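DUF1780 domain-containing protein (Pseudomonas aeruginosa, PDB 1Y0K) is of unknown function but is probably a nuclease-like protein of the PDDEXK superfamily, perhaps an endonuclease. Local coordinates at residues R25-E30 / P58-K63; Q35-A40 / S171-G176; F67-V72 / D140-V145; P120-K125 / L165-R170. One frame throughout, in Å; residues are numbered along the deposited sequence.

Contact 3, the parallel strand pair 67-72/140-145, lies in the middle of the mixed sheet, where backbone hydrogen bonds and apolar side chains do the holding. Contacts 1 and 2 both use helix 26-40: contact 2 is a buried, mainly van der Waals contact with strand 171-175, while contact 1, nearer the helix start, is polar and partly water-mediated, although three of its residues are buried. Contact 4, about 14 Å from the centre of the chain, is only partly buried and joins helix 119-132 to the turn leading into strand 171-175. Its charged residues reach back to contact 3 through Asp140-Arg170 and Glu68-Lys125, so the strand pair is tied to that side by salt bridges.

Contact 1: residues R25-E30 / P58-K63; sequences RKWDRE and PDVLFK
Trp27 swings its CG away from its backbone N (chi1 -164°), which carries the indole out from the helix to segment 58-63; Glu30, one turn on, takes the other course, with CG beside the backbone N and the chain extended beyond it, so that its carboxylate arrives at Asp59. The indole NE1 donates to Asp59 O at 2.8 Å. This oxygen lies in the plane of the ring, at its edge, whereas the N-H comes from above the carbonyl plane. Val60 CG2 sits close by, 3.6 Å from Trp27 NE1, and a tryptophan suits this place because one ring offers both a donor and an apolar surface. The carboxylates of Glu30 and Asp59 are stacked with planes 22° apart, their OE1 and OD1 atoms 3.9 Å from each other. Lys26 probably eases the closeness of the two acids: its NZ makes a salt bridge to Glu30 OE2 (2.9 Å), and a water joins NZ to Asp59 OD1. A second water donates to both Glu30 OE1 and Asp59 OD1. Pro58-Asp59 may correspond to the Pro-Asp of the PDDEXK motif. Asp59 OD2 accepts from the backbone N of Val69, and Asp59 and Val60 both face Phe67 in a classic beta bulge. The contact places the start of helix 26-40 against the hairpin of strands 60-62 and 65-73, with Phe50 of strand 50-51 touching both Trp27 and Val60.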
# COMPACT_ATOMS: atom_id res chain seq x y z
N ARG A 25 4.22 -16.38 -5.74
CA ARG A 25 4.51 -16.98 -4.44
C ARG A 25 4.43 -15.93 -3.34
O ARG A 25 4.61 -14.74 -3.62
CB ARG A 25 5.90 -17.62 -4.46
CG ARG A 25 5.99 -18.80 -5.42
CD ARG A 25 7.41 -19.32 -5.53
NE ARG A 25 7.42 -20.69 -6.04
CZ ARG A 25 7.43 -21.03 -7.33
NH1 ARG A 25 7.43 -20.09 -8.27
NH2 ARG A 25 7.44 -22.31 -7.67
N LYS A 26 4.17 -16.36 -2.10
CA LYS A 26 3.84 -15.44 -1.00
C LYS A 26 4.88 -14.35 -0.69
O LYS A 26 4.56 -13.15 -0.72
CB LYS A 26 3.46 -16.20 0.28
CG LYS A 26 2.97 -15.27 1.39
CD LYS A 26 2.61 -16.01 2.67
CE LYS A 26 2.18 -15.02 3.74
NZ LYS A 26 3.33 -14.27 4.31
N TRP A 27 6.11 -14.75 -0.37
CA TRP A 27 7.12 -13.74 -0.05
C TRP A 27 7.49 -12.92 -1.28
O TRP A 27 7.68 -11.70 -1.18
CB TRP A 27 8.37 -14.34 0.61
CG TRP A 27 9.17 -13.23 1.27
CD1 TRP A 27 8.90 -12.61 2.46
CD2 TRP A 27 10.34 -12.59 0.75
NE1 TRP A 27 9.83 -11.64 2.72
CE2 TRP A 27 10.73 -11.60 1.68
CE3 TRP A 27 11.10 -12.76 -0.42
CZ2 TRP A 27 11.85 -10.79 1.49
CZ3 TRP A 27 12.22 -11.94 -0.61
CH2 TRP A 27 12.57 -10.97 0.34
N ASP A 28 7.58 -13.57 -2.43
CA ASP A 28 7.86 -12.87 -3.68
C ASP A 28 6.80 -11.78 -3.96
O ASP A 28 7.14 -10.68 -4.36
CB ASP A 28 7.94 -13.85 -4.83
CG ASP A 28 8.23 -13.18 -6.16
OD1 ASP A 28 9.39 -12.74 -6.36
OD2 ASP A 28 7.31 -13.10 -7.00
N ARG A 29 5.54 -12.12 -3.73
CA ARG A 29 4.42 -11.20 -3.86
C ARG A 29 4.60 -9.98 -2.96
O ARG A 29 4.41 -8.84 -3.39
CB ARG A 29 3.13 -11.93 -3.46
CG ARG A 29 1.84 -11.30 -3.91
CD ARG A 29 0.73 -12.35 -3.96
NE ARG A 29 0.68 -13.13 -2.73
CZ ARG A 29 0.17 -14.36 -2.63
NH1 ARG A 29 -0.33 -14.98 -3.70
NH2 ARG A 29 0.18 -14.97 -1.45
N GLU A 30 4.95 -10.23 -1.70
CA GLU A 30 5.15 -9.17 -0.71
C GLU A 30 6.35 -8.30 -1.06
O GLU A 30 6.27 -7.07 -0.97
CB GLU A 30 5.26 -9.77 0.70
CG GLU A 30 3.91 -10.28 1.19
CD GLU A 30 4.01 -11.43 2.18
OE1 GLU A 30 5.13 -11.83 2.56
OE2 GLU A 30 2.93 -11.95 2.56
N PRO A 58 7.23 -8.21 10.88
CA PRO A 58 6.66 -7.86 9.57
C PRO A 58 6.91 -8.92 8.50
O PRO A 58 7.21 -10.08 8.83
CB PRO A 58 7.39 -6.56 9.23
CG PRO A 58 8.78 -6.79 9.82
CD PRO A 58 8.57 -7.61 11.06
N ASP A 59 6.81 -8.53 7.23
CA ASP A 59 7.01 -9.45 6.10
C ASP A 59 8.34 -9.24 5.40
O ASP A 59 9.03 -10.21 5.05
CB ASP A 59 5.88 -9.31 5.07
CG ASP A 59 4.53 -9.66 5.65
OD1 ASP A 59 4.37 -10.76 6.23
OD2 ASP A 59 3.60 -8.83 5.52
N VAL A 60 8.68 -7.97 5.17
CA VAL A 60 9.84 -7.62 4.38
C VAL A 60 10.63 -6.52 5.08
O VAL A 60 10.09 -5.45 5.38
CB VAL A 60 9.44 -7.14 2.96
CG1 VAL A 60 10.66 -6.67 2.17
CG2 VAL A 60 8.69 -8.24 2.20
N LEU A 61 11.91 -6.80 5.34
CA LEU A 61 12.82 -5.79 5.88
C LEU A 61 13.53 -5.06 4.75
O LEU A 61 14.00 -5.67 3.80
CB LEU A 61 13.86 -6.43 6.82
CG LEU A 61 13.35 -7.35 7.94
CD1 LEU A 61 14.52 -8.03 8.67
CD2 LEU A 61 12.50 -6.59 8.93
N PHE A 62 13.60 -3.74 4.86
CA PHE A 62 14.36 -2.93 3.91
C PHE A 62 14.89 -1.69 4.61
O PHE A 62 14.12 -0.83 5.01
CB PHE A 62 13.49 -2.51 2.72
CG PHE A 62 14.15 -1.51 1.80
CD1 PHE A 62 15.09 -1.93 0.87
CD2 PHE A 62 13.84 -0.16 1.88
CE1 PHE A 62 15.73 -1.00 0.03
CE2 PHE A 62 14.46 0.78 1.04
CZ PHE A 62 15.41 0.35 0.11
N LYS A 63 16.22 -1.61 4.75
CA LYS A 63 16.89 -0.42 5.31
C LYS A 63 16.17 0.24 6.50
O LYS A 63 15.86 1.45 6.48
CB LYS A 63 17.14 0.61 4.20
CG LYS A 63 17.98 0.08 3.06
CD LYS A 63 18.25 1.16 2.02
CE LYS A 63 19.13 0.61 0.91
NZ LYS A 63 19.75 1.67 0.06
O HOH W 1 2.24 -12.33 5.97
O HOH W 2 5.59 -12.94 4.97

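Contact 2: residues Q35-A40 / S171-G176; sequences QRFLEA and SLSMVG
Phe37 reaches from helix 35-40 across to Val175 and Ser173, two residues on the same face of strand 171-175. Its CB lies 4.2 Å from Val175 CG1. With CG anti to the backbone N (chi1 177°), the ring then runs on from Val175 to Ser173: CD1 passes Val175 CB at 4.1 Å, CE1 comes within 3.6 Å of Ser173 CB, and CZ at the far end meets Ser173 OG at 3.4 Å. Val175 CB and Ser173 OG both approach the ring obliquely. At the helix backbone, Val175 CG2 lies 4.1 Å from Phe37 CA, so the two methyls of the valine take up both the root of the side chain and the helix backbone. A beta-branched residue suits a strand that must present a broad apolar surface, and the small serine leaves room for the tip of a large ring. No hydrogen bond spans the segments. The polar side chains of the helix serve it instead: Arg36 NE and NH1 grip the two carboxylate oxygens of Glu39 side-on. The helix crosses the strand nearly at a right angle (92°), with the short axes 8.9 Å apart at their closest. On one flank Phe37 touches Leu142 of strand 140-146, where Phe144 also meets Val175; Leu193 of helix 191-194 touches both Phe37 and Ser173, so helix, sheet and a second helix surround the side chain.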
# COMPACT_ATOMS: atom_id res chain seq x y z
N GLN A 35 8.89 -3.42 -3.75
CA GLN A 35 9.64 -2.84 -4.88
C GLN A 35 8.83 -1.80 -5.64
O GLN A 35 9.35 -0.74 -5.96
CB GLN A 35 10.11 -3.93 -5.84
CG GLN A 35 11.30 -4.72 -5.33
CD GLN A 35 11.84 -5.65 -6.39
OE1 GLN A 35 12.16 -5.23 -7.51
NE2 GLN A 35 11.94 -6.91 -6.07
N ARG A 36 7.56 -2.10 -5.92
CA ARG A 36 6.68 -1.16 -6.64
C ARG A 36 6.54 0.15 -5.86
O ARG A 36 6.56 1.25 -6.44
CB ARG A 36 5.30 -1.77 -6.89
CG ARG A 36 5.27 -3.05 -7.79
CD ARG A 36 5.89 -2.87 -9.21
NE ARG A 36 7.36 -2.82 -9.28
CZ ARG A 36 8.19 -3.84 -9.05
NH1 ARG A 36 9.51 -3.66 -9.16
NH2 ARG A 36 7.74 -5.04 -8.70
N PHE A 37 6.41 0.04 -4.54
CA PHE A 37 6.29 1.21 -3.66
C PHE A 37 7.56 2.05 -3.68
O PHE A 37 7.51 3.27 -3.83
CB PHE A 37 5.95 0.71 -2.24
CG PHE A 37 5.87 1.78 -1.20
CD1 PHE A 37 4.94 2.81 -1.30
CD2 PHE A 37 6.69 1.73 -0.07
CE1 PHE A 37 4.84 3.78 -0.31
CE2 PHE A 37 6.61 2.70 0.92
CZ PHE A 37 5.67 3.73 0.80
N LEU A 38 8.71 1.40 -3.54
CA LEU A 38 9.99 2.12 -3.55
C LEU A 38 10.22 2.80 -4.91
O LEU A 38 10.71 3.93 -4.96
CB LEU A 38 11.16 1.17 -3.20
CG LEU A 38 11.14 0.60 -1.77
CD1 LEU A 38 12.23 -0.45 -1.62
CD2 LEU A 38 11.27 1.68 -0.71
N GLU A 39 9.86 2.10 -5.99
CA GLU A 39 9.92 2.68 -7.33
C GLU A 39 9.02 3.91 -7.47
O GLU A 39 9.42 4.91 -8.06
CB GLU A 39 9.59 1.64 -8.40
CG GLU A 39 10.69 0.61 -8.51
CD GLU A 39 10.30 -0.55 -9.39
OE1 GLU A 39 9.17 -0.55 -9.92
OE2 GLU A 39 11.14 -1.47 -9.54
N ALA A 40 7.82 3.85 -6.88
CA ALA A 40 6.91 5.00 -6.85
C ALA A 40 7.54 6.21 -6.17
O ALA A 40 7.32 7.35 -6.60
CB ALA A 40 5.61 4.63 -6.17
N SER A 171 4.04 3.51 10.75
CA SER A 171 3.72 4.19 9.50
C SER A 171 2.69 3.37 8.73
O SER A 171 2.48 2.19 9.02
CB SER A 171 4.98 4.41 8.64
OG SER A 171 5.45 3.20 8.07
N LEU A 172 2.02 4.02 7.78
CA LEU A 172 1.05 3.34 6.93
C LEU A 172 1.15 4.00 5.58
O LEU A 172 1.10 5.22 5.47
CB LEU A 172 -0.37 3.50 7.48
CG LEU A 172 -1.53 2.99 6.61
CD1 LEU A 172 -1.42 1.48 6.32
CD2 LEU A 172 -2.85 3.31 7.28
N SER A 173 1.29 3.16 4.56
CA SER A 173 1.40 3.60 3.18
C SER A 173 0.52 2.74 2.30
O SER A 173 0.19 1.60 2.66
CB SER A 173 2.85 3.52 2.70
OG SER A 173 3.73 4.25 3.54
N MSE A 174 0.13 3.29 1.15
CA MSE A 174 -0.62 2.56 0.13
C MSE A 174 0.09 2.63 -1.21
O MSE A 174 0.72 3.64 -1.56
CB MSE A 174 -2.02 3.16 -0.08
CG MSE A 174 -2.96 3.16 1.11
SE MSE A 174 -4.51 4.04 0.63
CE MSE A 174 -3.92 5.65 0.26
N VAL A 175 -0.03 1.56 -1.98
CA VAL A 175 0.44 1.56 -3.36
C VAL A 175 -0.53 0.73 -4.19
O VAL A 175 -1.09 -0.24 -3.72
CB VAL A 175 1.90 1.04 -3.49
CG1 VAL A 175 2.01 -0.44 -3.07
CG2 VAL A 175 2.43 1.23 -4.94
N GLY A 176 -0.75 1.15 -5.44
CA GLY A 176 -1.54 0.36 -6.37
C GLY A 176 -1.10 0.71 -7.77
O GLY A 176 -0.18 1.49 -7.96

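Contact 3: residues F67-V72 / D140-V145; sequences FEVFFV and DLLAFV
One face of the Phe70 ring is covered by Ala143 CB, set 3.4 Å above the plane toward the rim, a CH-pi contact; Leu141 CD1 meets the same ring obliquely at CE2. On the other side of the sheet, Leu142 CD2 lies over one face of the Phe67 ring, and the carbonyl oxygen of Asp140 stands at that ring's edge. The two segments are neighbouring parallel strands in the middle of a mixed sheet; the long connection between them, part of it not modelled, passes through helix 119-132, consistent with the alpha-beta core of PDDEXK nucleases. Phe70 puts CG between the backbone N and the carbonyl carbon (chi1 67°), which turns the ring over its neighbouring strand; the small alanine opposite is what lets it lie so near. Glu68 and Leu141 run side by side, with Leu141 CD1 3.6 Å from Glu68 CG, so the aliphatic part of the glutamate packs while its carboxylate goes on to a salt bridge with Lys125. Glu68 is consistent with an acidic position of the nuclease motif. Phe67, Val69, Phe71, Leu142 and Phe144 share one face; all five meet helix 26-40, Phe144 through an edge-to-face contact with Trp32. Phe70 and Leu141, on the other face, meet Leu122 of helix 119-132. Large apolar side chains suit both faces because helices cover each. Five N-H...O bonds stitch the pair, alternating in donor strand; the last, from Val72 N to Phe144 O, measures 2.9 Å and is almost straight at 177°.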
# COMPACT_ATOMS: atom_id res chain seq x y z
N PHE A 67 8.35 -3.75 6.69
CA PHE A 67 7.12 -3.66 5.90
C PHE A 67 6.20 -4.83 6.18
O PHE A 67 6.54 -5.99 5.91
CB PHE A 67 7.42 -3.60 4.41
CG PHE A 67 7.92 -2.26 3.92
CD1 PHE A 67 7.19 -1.09 4.16
CD2 PHE A 67 9.09 -2.18 3.20
CE1 PHE A 67 7.64 0.15 3.69
CE2 PHE A 67 9.55 -0.96 2.70
CZ PHE A 67 8.83 0.21 2.96
N GLU A 68 5.01 -4.50 6.72
CA GLU A 68 3.94 -5.45 6.95
C GLU A 68 2.96 -5.26 5.79
O GLU A 68 2.23 -4.27 5.73
CB GLU A 68 3.30 -5.15 8.31
CG GLU A 68 2.00 -5.88 8.63
CD GLU A 68 2.20 -7.32 9.01
OE1 GLU A 68 3.34 -7.84 8.88
OE2 GLU A 68 1.20 -7.93 9.45
N VAL A 69 2.97 -6.21 4.87
CA VAL A 69 2.30 -6.04 3.58
C VAL A 69 0.93 -6.71 3.57
O VAL A 69 0.80 -7.88 3.96
CB VAL A 69 3.18 -6.59 2.44
CG1 VAL A 69 2.45 -6.55 1.09
CG2 VAL A 69 4.50 -5.80 2.38
N PHE A 70 -0.09 -5.97 3.15
CA PHE A 70 -1.41 -6.59 3.00
C PHE A 70 -2.10 -6.13 1.72
O PHE A 70 -1.72 -5.12 1.14
CB PHE A 70 -2.27 -6.38 4.25
CG PHE A 70 -2.68 -4.95 4.50
CD1 PHE A 70 -3.98 -4.53 4.24
CD2 PHE A 70 -1.76 -4.03 5.03
CE1 PHE A 70 -4.38 -3.21 4.51
CE2 PHE A 70 -2.15 -2.69 5.29
CZ PHE A 70 -3.46 -2.29 5.03
N PHE A 71 -3.09 -6.90 1.29
CA PHE A 71 -3.76 -6.67 0.01
C PHE A 71 -5.20 -6.27 0.20
O PHE A 71 -5.93 -6.90 0.99
CB PHE A 71 -3.64 -7.91 -0.89
CG PHE A 71 -2.21 -8.25 -1.22
CD1 PHE A 71 -1.43 -8.99 -0.33
CD2 PHE A 71 -1.65 -7.82 -2.42
CE1 PHE A 71 -0.09 -9.29 -0.62
CE2 PHE A 71 -0.31 -8.12 -2.72
CZ PHE A 71 0.46 -8.86 -1.82
N VAL A 72 -5.58 -5.20 -0.49
CA VAL A 72 -6.93 -4.65 -0.45
C VAL A 72 -7.49 -4.78 -1.87
O VAL A 72 -7.21 -3.96 -2.74
CB VAL A 72 -6.93 -3.17 0.01
CG1 VAL A 72 -8.36 -2.61 0.07
CG2 VAL A 72 -6.25 -3.04 1.38
N ASP A 140 5.81 -0.94 9.78
CA ASP A 140 5.47 -0.03 8.69
C ASP A 140 4.47 -0.71 7.76
O ASP A 140 4.84 -1.57 6.96
CB ASP A 140 6.74 0.33 7.93
CG ASP A 140 7.80 0.93 8.85
OD1 ASP A 140 7.51 1.94 9.51
OD2 ASP A 140 8.93 0.38 8.91
N LEU A 141 3.20 -0.37 7.91
CA LEU A 141 2.16 -1.04 7.14
C LEU A 141 2.17 -0.55 5.70
O LEU A 141 2.33 0.64 5.44
CB LEU A 141 0.78 -0.81 7.78
CG LEU A 141 0.41 -1.73 8.98
CD1 LEU A 141 -0.18 -3.01 8.48
CD2 LEU A 141 1.59 -2.04 9.92
N LEU A 142 1.99 -1.49 4.78
CA LEU A 142 2.00 -1.19 3.34
C LEU A 142 0.89 -1.97 2.65
O LEU A 142 0.95 -3.20 2.55
CB LEU A 142 3.36 -1.54 2.72
CG LEU A 142 3.52 -1.28 1.22
CD1 LEU A 142 3.27 0.20 0.88
CD2 LEU A 142 4.91 -1.73 0.74
N ALA A 143 -0.14 -1.24 2.21
CA ALA A 143 -1.29 -1.86 1.55
C ALA A 143 -1.10 -1.81 0.05
O ALA A 143 -0.83 -0.73 -0.49
CB ALA A 143 -2.58 -1.11 1.91
N PHE A 144 -1.26 -2.95 -0.63
CA PHE A 144 -1.39 -2.93 -2.10
C PHE A 144 -2.88 -2.90 -2.41
O PHE A 144 -3.61 -3.84 -2.10
CB PHE A 144 -0.70 -4.12 -2.77
CG PHE A 144 -0.79 -4.08 -4.27
CD1 PHE A 144 0.14 -3.35 -5.00
CD2 PHE A 144 -1.81 -4.75 -4.94
CE1 PHE A 144 0.06 -3.28 -6.39
CE2 PHE A 144 -1.90 -4.69 -6.34
CZ PHE A 144 -0.96 -3.95 -7.06
N VAL A 145 -3.32 -1.78 -2.98
CA VAL A 145 -4.72 -1.51 -3.21
C VAL A 145 -5.04 -1.60 -4.71
O VAL A 145 -4.48 -0.85 -5.53
CB VAL A 145 -5.13 -0.12 -2.64
CG1 VAL A 145 -6.65 0.08 -2.75
CG2 VAL A 145 -4.71 0.01 -1.19

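Contact 4: residues P120-K125 / L165-R170; sequences PTLRKK and LRQGWR
Gln167 is the first residue of 165-170 to reach helix 120-125. Its CG lies anti to the carbonyl carbon (chi1 -70°) and the chain runs extended beyond it, which carries the amide across Leu122 at about a right angle, with OE1 3.4 Å from Leu122 CB and NE2 3.8 Å from Arg123 CG. Arg123 crosses Gln167 obliquely, the guanidinium and amide planes 85° apart, and its NE forms a salt bridge with Glu163. Gly168 follows with positive phi, a turn that glycine takes easily, and it sends the chain back so that Trp169 faces the same helix. The indole of Trp169 donates from NE1 to Gln167 OE1 (2.9 Å, N-H...O 153°), which fixes the amide's rotation and meets the polar need of the indole within its own segment. Leu122 CD2 packs 3.9 Å from Trp169 NE1. Farther round the ring, Leu122 O stands at the edge, in plane, 3.8 Å from CZ2, and Lys125 CB touches CH2 at 3.9 Å. Tryptophan fits here because it is long enough to span a helical turn from Leu122 to Lys125. Arg170 turns away to the carboxylate of Asp140. With no hydrogen bond crossing, the join rests on van der Waals contact: the hydrogen-bonded Gln167 and Trp169 side chains together meet the helix, while Arg123 and Lys125 lend carbon stems and spend their charges on other partners.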
# COMPACT_ATOMS: atom_id res chain seq x y z
N PRO A 120 -11.10 -2.88 7.55
CA PRO A 120 -11.36 -4.24 8.03
C PRO A 120 -10.09 -5.03 8.35
O PRO A 120 -9.97 -5.62 9.44
CB PRO A 120 -12.16 -4.87 6.88
CG PRO A 120 -12.90 -3.68 6.31
CD PRO A 120 -11.83 -2.62 6.29
N THR A 121 -9.13 -5.02 7.43
CA THR A 121 -7.89 -5.76 7.63
C THR A 121 -7.04 -5.14 8.74
O THR A 121 -6.49 -5.85 9.59
CB THR A 121 -7.11 -5.89 6.30
OG1 THR A 121 -7.88 -6.69 5.41
CG2 THR A 121 -5.77 -6.57 6.51
N LEU A 122 -6.92 -3.81 8.74
CA LEU A 122 -6.14 -3.14 9.78
C LEU A 122 -6.70 -3.40 11.19
O LEU A 122 -5.92 -3.59 12.13
CB LEU A 122 -5.98 -1.65 9.50
CG LEU A 122 -4.99 -1.34 8.36
CD1 LEU A 122 -4.96 0.14 8.09
CD2 LEU A 122 -3.56 -1.84 8.69
N ARG A 123 -8.03 -3.43 11.32
CA ARG A 123 -8.67 -3.76 12.61
C ARG A 123 -8.32 -5.17 13.08
O ARG A 123 -8.01 -5.38 14.26
CB ARG A 123 -10.19 -3.59 12.53
CG ARG A 123 -10.63 -2.14 12.38
CD ARG A 123 -12.11 -2.01 12.05
NE ARG A 123 -12.46 -0.62 11.72
CZ ARG A 123 -13.41 -0.27 10.86
NH1 ARG A 123 -14.13 -1.19 10.23
NH2 ARG A 123 -13.64 1.01 10.62
N LYS A 124 -8.37 -6.13 12.16
CA LYS A 124 -8.05 -7.53 12.46
C LYS A 124 -6.59 -7.68 12.87
O LYS A 124 -6.28 -8.35 13.87
CB LYS A 124 -8.34 -8.43 11.26
CG LYS A 124 -9.81 -8.64 10.92
CD LYS A 124 -9.94 -9.59 9.72
CE LYS A 124 -11.40 -9.88 9.37
NZ LYS A 124 -12.05 -10.84 10.32
N LYS A 125 -5.70 -7.04 12.12
CA LYS A 125 -4.26 -7.06 12.48
C LYS A 125 -4.00 -6.42 13.84
O LYS A 125 -3.31 -7.01 14.69
CB LYS A 125 -3.42 -6.33 11.44
CG LYS A 125 -3.25 -7.04 10.13
CD LYS A 125 -2.19 -6.30 9.31
CE LYS A 125 -1.89 -6.98 7.99
NZ LYS A 125 -1.27 -8.33 8.17
N LEU A 165 -3.88 5.77 12.89
CA LEU A 165 -2.95 6.36 13.86
C LEU A 165 -3.18 5.76 15.25
O LEU A 165 -2.23 5.34 15.92
CB LEU A 165 -3.10 7.87 13.91
CG LEU A 165 -2.46 8.69 12.78
CD1 LEU A 165 -3.05 10.10 12.74
CD2 LEU A 165 -0.94 8.75 12.97
N ARG A 166 -4.44 5.70 15.67
CA ARG A 166 -4.79 5.15 16.99
C ARG A 166 -4.43 3.66 17.17
O ARG A 166 -4.26 3.20 18.30
CB ARG A 166 -6.27 5.42 17.33
CG ARG A 166 -6.54 6.89 17.67
CD ARG A 166 -7.83 7.08 18.47
NE ARG A 166 -9.01 6.86 17.64
CZ ARG A 166 -9.64 7.80 16.94
NH1 ARG A 166 -9.20 9.06 16.96
NH2 ARG A 166 -10.70 7.49 16.22
N GLN A 167 -4.30 2.92 16.07
CA GLN A 167 -3.93 1.49 16.14
C GLN A 167 -2.46 1.26 16.50
O GLN A 167 -2.06 0.13 16.86
CB GLN A 167 -4.29 0.77 14.83
CG GLN A 167 -5.81 0.61 14.61
CD GLN A 167 -6.18 0.21 13.19
OE1 GLN A 167 -5.36 0.31 12.26
NE2 GLN A 167 -7.42 -0.25 13.01
N GLY A 168 -1.65 2.32 16.40
CA GLY A 168 -0.28 2.33 16.91
C GLY A 168 0.85 1.97 15.96
O GLY A 168 2.01 1.91 16.38
N TRP A 169 0.53 1.75 14.69
CA TRP A 169 1.57 1.47 13.67
C TRP A 169 2.61 2.59 13.59
O TRP A 169 2.29 3.75 13.81
CB TRP A 169 0.95 1.29 12.27
CG TRP A 169 -0.32 0.53 12.25
CD1 TRP A 169 -1.56 1.01 11.91
CD2 TRP A 169 -0.50 -0.84 12.60
NE1 TRP A 169 -2.49 -0.00 12.00
CE2 TRP A 169 -1.87 -1.14 12.44
CE3 TRP A 169 0.37 -1.86 13.04
CZ2 TRP A 169 -2.40 -2.41 12.69
CZ3 TRP A 169 -0.16 -3.11 13.30
CH2 TRP A 169 -1.53 -3.37 13.12
N ARG A 170 3.84 2.24 13.21
CA ARG A 170 4.87 3.26 13.01
C ARG A 170 4.58 4.14 11.78
O ARG A 170 4.85 5.34 11.78
CB ARG A 170 6.24 2.62 12.86
CG ARG A 170 7.35 3.68 12.83
CD ARG A 170 8.70 3.09 13.06
NE ARG A 170 9.14 2.23 11.95
CZ ARG A 170 10.28 1.56 11.97
NH1 ARG A 170 11.07 1.64 13.04
NH2 ARG A 170 10.63 0.79 10.94